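Local coordinates for nitroreductase family protein (Sphingopyxis sp., PDB 7DP1), which probably reduces nitro groups of dinitroaniline herbicides, with a bound flavin mononucleotide cofactor and NADPH as the electron donor, at residues E13-T25 with Q159-C173. The protein carries 1 engineered substitution. Sequence-based numbering, arbitrary orientation.
Sequences EALARRRSVRAFT and QSVMLLLVEHGLASC. With FMN (flavin mononucleotide), chain C.
With CG turned away from the backbone N (chi1 -177°), the Arg18 side chain runs alongside Val166, its CG 3.8 Å from Val166 CG2; further bends at chi2 and chi3 carry CD past Met162 CB and turn the guanidinium to the flavin mononucleotide phosphate. This is the N-terminal phosphate-binding segment of the FMN-dependent nitroreductase fold, here packed on helix 148-167 and on strand 171-175, outermost in the sheet of this chain. The guanidinium meets O3P edge-on, near its plane, with NH1 and NH2 both 3.0 Å from that oxygen, and NH2 is also hydrogen-bonded to Arg43 O of the second subunit. Ser20 adds a nearly straight bond from its N to O1P and a second from OG to O3P, so backbone and side chains share the phosphate. At the other end of the cofactor, the extended Arg22 chain sets NE 2.8 Å from flavin O2, while NH2 points at N1.

The axes of the segments 13-17 and 159-167 cross at 95°, and Leu163 fills the crossing: its CD2 lies 3.6 Å from Ala14 C, and its CD1 presses closely on Leu15 CD2. Gln159 NE2, 3.3 Å from Leu15 CD1 where the two side chains cross at about a right angle, is hydrogen-bonded to Ser160 of the second subunit, which places this corner at the dimer interface.

Beyond Arg18 the chain runs beside this strand. Two waters bridge Arg19 O to Ser172, one through OG and the other through N. Phe24 turns its ring edge to the Ala171-Cys173 backbone and one face to Val21 CG1. Val21 N donates to Ser172 O at 3.0 Å, approaching from 36° above the carbonyl plane.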
loop_
_atom_site.group_PDB
_atom_site.type_symbol
_atom_site.label_atom_id
_atom_site.label_comp_id
_atom_site.label_asym_id
_atom_site.label_seq_id
_atom_site.Cartn_x
_atom_site.Cartn_y
_atom_site.Cartn_z
ATOM N N GLU A 13 -3.254 9.716 14.832
ATOM C CA GLU A 13 -2.247 10.761 14.952
ATOM C C GLU A 13 -1.046 10.473 14.070
ATOM O O GLU A 13 -0.466 11.391 13.496
ATOM C CB GLU A 13 -1.820 10.912 16.414
ATOM C CG GLU A 13 -2.958 11.433 17.300
ATOM C CD GLU A 13 -2.795 11.076 18.766
ATOM O OE1 GLU A 13 -1.904 10.266 19.102
ATOM O OE2 GLU A 13 -3.568 11.609 19.588
ATOM N N ALA A 14 -0.673 9.198 13.959
ATOM C CA ALA A 14 0.420 8.819 13.086
ATOM C C ALA A 14 0.075 9.171 11.645
ATOM O O ALA A 14 0.856 9.831 10.970
ATOM C CB ALA A 14 0.743 7.315 13.222
ATOM N N LEU A 15 -1.103 8.742 11.187
ATOM C CA LEU A 15 -1.578 9.066 9.836
ATOM C C LEU A 15 -1.568 10.568 9.571
ATOM O O LEU A 15 -1.170 11.025 8.491
ATOM C CB LEU A 15 -3.004 8.550 9.620
ATOM C CG LEU A 15 -3.269 7.263 8.831
ATOM C CD1 LEU A 15 -2.520 7.289 7.499
ATOM C CD2 LEU A 15 -2.902 6.034 9.635
ATOM N N ALA A 16 -2.042 11.321 10.561
ATOM C CA ALA A 16 -2.170 12.765 10.449
ATOM C C ALA A 16 -0.820 13.447 10.400
ATOM O O ALA A 16 -0.647 14.370 9.614
ATOM C CB ALA A 16 -2.997 13.321 11.597
ATOM N N ARG A 17 0.143 12.987 11.206
ATOM C CA ARG A 17 1.430 13.679 11.299
ATOM C C ARG A 17 2.482 13.168 10.323
ATOM O O ARG A 17 3.553 13.778 10.208
ATOM C CB ARG A 17 1.996 13.616 12.732
ATOM C CG ARG A 17 1.051 14.161 13.793
ATOM C CD ARG A 17 1.548 14.015 15.229
ATOM N NE ARG A 17 1.012 15.095 16.072
ATOM C CZ ARG A 17 0.090 14.936 17.024
ATOM N NH1 ARG A 17 -0.410 13.736 17.281
ATOM N NH2 ARG A 17 -0.335 15.984 17.725
ATOM N N ARG A 18 2.201 12.064 9.634
ATOM C CA ARG A 18 3.123 11.582 8.601
ATOM C C ARG A 18 3.071 12.480 7.368
ATOM O O ARG A 18 2.006 12.733 6.821
ATOM C CB ARG A 18 2.823 10.132 8.196
ATOM C CG ARG A 18 3.839 9.587 7.150
ATOM C CD ARG A 18 3.207 8.762 6.020
ATOM N NE ARG A 18 2.160 9.511 5.325
ATOM C CZ ARG A 18 2.369 10.401 4.363
ATOM N NH1 ARG A 18 3.609 10.680 3.977
ATOM N NH2 ARG A 18 1.328 11.037 3.806
ATOM N N ARG A 19 4.227 12.964 6.932
ATOM C CA ARG A 19 4.296 13.696 5.675
ATOM C C ARG A 19 5.555 13.308 4.907
ATOM O O ARG A 19 6.479 12.703 5.455
ATOM C CB ARG A 19 4.263 15.204 5.912
ATOM C CG ARG A 19 5.518 15.797 6.517
ATOM C CD ARG A 19 5.360 17.322 6.732
ATOM N NE ARG A 19 5.221 18.047 5.469
ATOM C CZ ARG A 19 4.460 19.125 5.263
ATOM N NH1 ARG A 19 3.765 19.690 6.252
ATOM N NH2 ARG A 19 4.434 19.675 4.055
ATOM N N SER A 20 5.584 13.638 3.627
ATOM C CA SER A 20 6.790 13.400 2.865
ATOM C C SER A 20 7.803 14.489 3.220
ATOM O O SER A 20 7.728 15.593 2.713
ATOM C CB SER A 20 6.477 13.374 1.373
ATOM O OG SER A 20 5.702 12.212 1.082
ATOM N N VAL A 21 8.762 14.147 4.075
ATOM C CA VAL A 21 9.752 15.102 4.572
ATOM C C VAL A 21 10.922 15.290 3.607
ATOM O O VAL A 21 11.573 14.322 3.203
ATOM C CB VAL A 21 10.273 14.645 5.954
ATOM C CG1 VAL A 21 11.491 15.410 6.362
ATOM C CG2 VAL A 21 9.160 14.780 6.993
ATOM N N ARG A 22 11.189 16.537 3.234
ATOM C CA ARG A 22 12.254 16.816 2.267
ATOM C C ARG A 22 13.329 17.720 2.860
ATOM O O ARG A 22 13.957 18.516 2.153
ATOM C CB ARG A 22 11.662 17.425 0.988
ATOM C CG ARG A 22 10.662 16.480 0.330
ATOM C CD ARG A 22 9.921 17.071 -0.857
ATOM N NE ARG A 22 8.987 16.087 -1.419
ATOM C CZ ARG A 22 7.676 16.079 -1.191
ATOM N NH1 ARG A 22 7.132 17.011 -0.418
ATOM N NH2 ARG A 22 6.906 15.138 -1.735
ATOM N N ALA A 23 13.522 17.597 4.171
ATOM C CA ALA A 23 14.649 18.217 4.856
ATOM C C ALA A 23 14.919 17.526 6.185
ATOM O O ALA A 23 14.121 17.639 7.130
ATOM C CB ALA A 23 14.407 19.690 5.077
ATOM N N PHE A 24 16.052 16.825 6.245
ATOM C CA PHE A 24 16.470 16.074 7.427
ATOM C C PHE A 24 17.700 16.673 8.096
ATOM O O PHE A 24 18.598 17.191 7.428
ATOM C CB PHE A 24 16.781 14.616 7.065
ATOM C CG PHE A 24 15.632 13.871 6.448
ATOM C CD1 PHE A 24 15.389 13.945 5.090
ATOM C CD2 PHE A 24 14.811 13.068 7.225
ATOM C CE1 PHE A 24 14.333 13.241 4.521
ATOM C CE2 PHE A 24 13.761 12.372 6.663
ATOM C CZ PHE A 24 13.521 12.457 5.304
ATOM N N THR A 25 17.750 16.592 9.419
ATOM C CA THR A 25 18.978 16.903 10.141
ATOM C C THR A 25 19.898 15.705 9.919
ATOM O O THR A 25 19.443 14.683 9.423
ATOM C CB THR A 25 18.716 17.134 11.635
ATOM O OG1 THR A 25 18.450 15.884 12.278
ATOM C CG2 THR A 25 17.516 18.066 11.831
ATOM N N GLN A 159 3.537 1.711 3.832
ATOM C CA GLN A 159 2.793 2.606 4.717
ATOM C C GLN A 159 2.910 2.167 6.183
ATOM O O GLN A 159 2.921 2.991 7.089
ATOM C CB GLN A 159 1.311 2.678 4.308
ATOM C CG GLN A 159 0.413 3.472 5.262
ATOM C CD GLN A 159 0.649 4.978 5.193
ATOM O OE1 GLN A 159 1.740 5.454 4.805
ATOM N NE2 GLN A 159 -0.366 5.741 5.572
ATOM N N SER A 160 2.975 0.866 6.430
ATOM C CA SER A 160 3.235 0.427 7.808
ATOM C C SER A 160 4.548 1.015 8.320
ATOM O O SER A 160 4.614 1.574 9.437
ATOM C CB SER A 160 3.263 -1.096 7.890
ATOM O OG SER A 160 1.996 -1.616 7.510
ATOM N N VAL A 161 5.597 0.923 7.502
ATOM C CA VAL A 161 6.898 1.454 7.930
ATOM C C VAL A 161 6.845 2.960 8.192
ATOM O O VAL A 161 7.302 3.452 9.224
ATOM C CB VAL A 161 7.966 1.119 6.876
ATOM C CG1 VAL A 161 9.308 1.780 7.213
ATOM C CG2 VAL A 161 8.091 -0.407 6.773
ATOM N N MET A 162 6.252 3.694 7.263
ATOM C CA MET A 162 6.211 5.142 7.366
ATOM C C MET A 162 5.456 5.599 8.624
ATOM O O MET A 162 5.846 6.552 9.292
ATOM C CB MET A 162 5.565 5.715 6.106
ATOM C CG MET A 162 6.457 5.547 4.871
ATOM S SD MET A 162 5.748 6.423 3.478
ATOM C CE MET A 162 4.541 5.227 2.939
ATOM N N LEU A 163 4.360 4.916 8.943
ATOM C CA LEU A 163 3.631 5.244 10.166
ATOM C C LEU A 163 4.411 4.901 11.425
ATOM O O LEU A 163 4.399 5.675 12.375
ATOM C CB LEU A 163 2.289 4.524 10.183
ATOM C CG LEU A 163 1.332 5.056 9.113
ATOM C CD1 LEU A 163 0.048 4.263 9.111
ATOM C CD2 LEU A 163 1.070 6.523 9.409
ATOM N N LEU A 164 5.102 3.757 11.426
ATOM C CA LEU A 164 5.907 3.365 12.589
ATOM C C LEU A 164 7.050 4.343 12.854
ATOM O O LEU A 164 7.424 4.587 14.006
ATOM C CB LEU A 164 6.487 1.964 12.388
ATOM C CG LEU A 164 5.444 0.856 12.524
ATOM C CD1 LEU A 164 5.922 -0.482 11.903
ATOM C CD2 LEU A 164 5.069 0.679 13.974
ATOM N N LEU A 165 7.615 4.886 11.780
ATOM C CA LEU A 165 8.689 5.860 11.905
ATOM C C LEU A 165 8.197 7.086 12.644
ATOM O O LEU A 165 8.797 7.524 13.625
ATOM C CB LEU A 165 9.213 6.254 10.521
ATOM C CG LEU A 165 10.061 5.199 9.803
ATOM C CD1 LEU A 165 10.372 5.654 8.383
ATOM C CD2 LEU A 165 11.357 4.938 10.588
ATOM N N VAL A 166 7.082 7.626 12.160
ATOM C CA VAL A 166 6.442 8.801 12.743
ATOM C C VAL A 166 6.160 8.587 14.217
ATOM O O VAL A 166 6.445 9.462 15.060
ATOM C CB VAL A 166 5.130 9.125 12.005
ATOM C CG1 VAL A 166 4.241 10.030 12.837
ATOM C CG2 VAL A 166 5.437 9.753 10.646
ATOM N N GLU A 167 5.615 7.416 14.524
ATOM C CA GLU A 167 5.339 7.021 15.907
ATOM C C GLU A 167 6.600 7.046 16.766
ATOM O O GLU A 167 6.535 7.358 17.958
ATOM C CB GLU A 167 4.721 5.622 15.952
ATOM C CG GLU A 167 4.346 5.139 17.350
ATOM C CD GLU A 167 3.884 3.690 17.370
ATOM O OE1 GLU A 167 4.602 2.834 16.813
ATOM O OE2 GLU A 167 2.813 3.402 17.950
ATOM N N HIS A 168 7.744 6.711 16.178
ATOM C CA HIS A 168 8.974 6.674 16.969
ATOM C C HIS A 168 9.836 7.924 16.779
ATOM O O HIS A 168 11.006 7.938 17.143
ATOM C CB HIS A 168 9.791 5.423 16.650
ATOM C CG HIS A 168 9.170 4.146 17.132
ATOM N ND1 HIS A 168 8.224 3.453 16.406
ATOM C CD2 HIS A 168 9.365 3.436 18.272
ATOM C CE1 HIS A 168 7.866 2.368 17.073
ATOM N NE2 HIS A 168 8.540 2.337 18.209
ATOM N N GLY A 169 9.250 8.982 16.238
ATOM C CA GLY A 169 9.960 10.240 16.131
ATOM C C GLY A 169 10.847 10.372 14.905
ATOM O O GLY A 169 11.596 11.343 14.789
ATOM N N LEU A 170 10.769 9.422 13.978
ATOM C CA LEU A 170 11.560 9.543 12.755
ATOM C C LEU A 170 10.658 9.995 11.631
ATOM O O LEU A 170 9.435 9.992 11.775
ATOM C CB LEU A 170 12.236 8.226 12.384
ATOM C CG LEU A 170 13.348 7.723 13.311
ATOM C CD1 LEU A 170 13.548 6.238 13.117
ATOM C CD2 LEU A 170 14.656 8.478 13.066
ATOM N N ALA A 171 11.250 10.337 10.494
ATOM C CA ALA A 171 10.453 10.795 9.374
ATOM C C ALA A 171 10.926 10.100 8.127
ATOM O O ALA A 171 11.978 9.447 8.138
ATOM C CB ALA A 171 10.544 12.302 9.216
ATOM N N SER A 172 10.166 10.254 7.049
ATOM C CA SER A 172 10.580 9.678 5.787
ATOM C C SER A 172 10.033 10.392 4.566
ATOM O O SER A 172 9.146 11.243 4.652
ATOM C CB SER A 172 10.198 8.203 5.747
ATOM O OG SER A 172 8.804 8.051 5.564
ATOM N N CYS A 173 10.601 10.038 3.422
ATOM C CA CYS A 173 10.103 10.468 2.135
ATOM C C CYS A 173 10.108 9.273 1.209
ATOM O O CYS A 173 11.176 8.789 0.853
ATOM C CB CYS A 173 10.978 11.590 1.550
ATOM S SG CYS A 173 10.191 12.387 0.103
HETATM N N1 FMN C . 8.041 12.815 -3.375
HETATM C C2 FMN C . 9.150 13.371 -3.979
HETATM O O2 FMN C . 9.459 14.534 -3.755
HETATM N N3 FMN C . 9.925 12.633 -4.844
HETATM C C4 FMN C . 9.611 11.323 -5.120
HETATM O O4 FMN C . 10.337 10.671 -5.892
HETATM C C4A FMN C . 8.482 10.767 -4.519
HETATM N N5 FMN C . 8.128 9.462 -4.778
HETATM C C5A FMN C . 7.027 8.890 -4.173
HETATM C C6 FMN C . 6.717 7.561 -4.455
HETATM C C7 FMN C . 5.616 6.969 -3.866
HETATM C C7M FMN C . 5.268 5.539 -4.143
HETATM C C8 FMN C . 4.824 7.698 -2.993
HETATM C C8M FMN C . 3.655 6.994 -2.367
HETATM C C9 FMN C . 5.126 9.032 -2.707
HETATM C C9A FMN C . 6.234 9.638 -3.302
HETATM N N10 FMN C . 6.578 10.958 -3.052
HETATM C C10 FMN C . 7.693 11.518 -3.655
HETATM C "C1'" FMN C . 5.785 11.801 -2.105
HETATM C "C2'" FMN C . 4.463 12.328 -2.657
HETATM O "O2'" FMN C . 4.708 13.451 -3.466
HETATM C "C3'" FMN C . 3.593 12.739 -1.473
HETATM O "O3'" FMN C . 3.194 11.546 -0.831
HETATM C "C4'" FMN C . 2.332 13.506 -1.860
HETATM O "O4'" FMN C . 2.597 14.771 -2.438
HETATM C "C5'" FMN C . 1.537 13.743 -0.598
HETATM O "O5'" FMN C . 2.336 14.510 0.269
HETATM P P FMN C . 2.530 13.950 1.765
HETATM O O1P FMN C . 3.597 14.760 2.445
HETATM O O2P FMN C . 1.208 14.055 2.506
HETATM O O3P FMN C . 2.933 12.489 1.685
HETATM O O HOH W 1 6.351 9.642 4.898
HETATM O O HOH W 2 7.214 11.398 7.684
#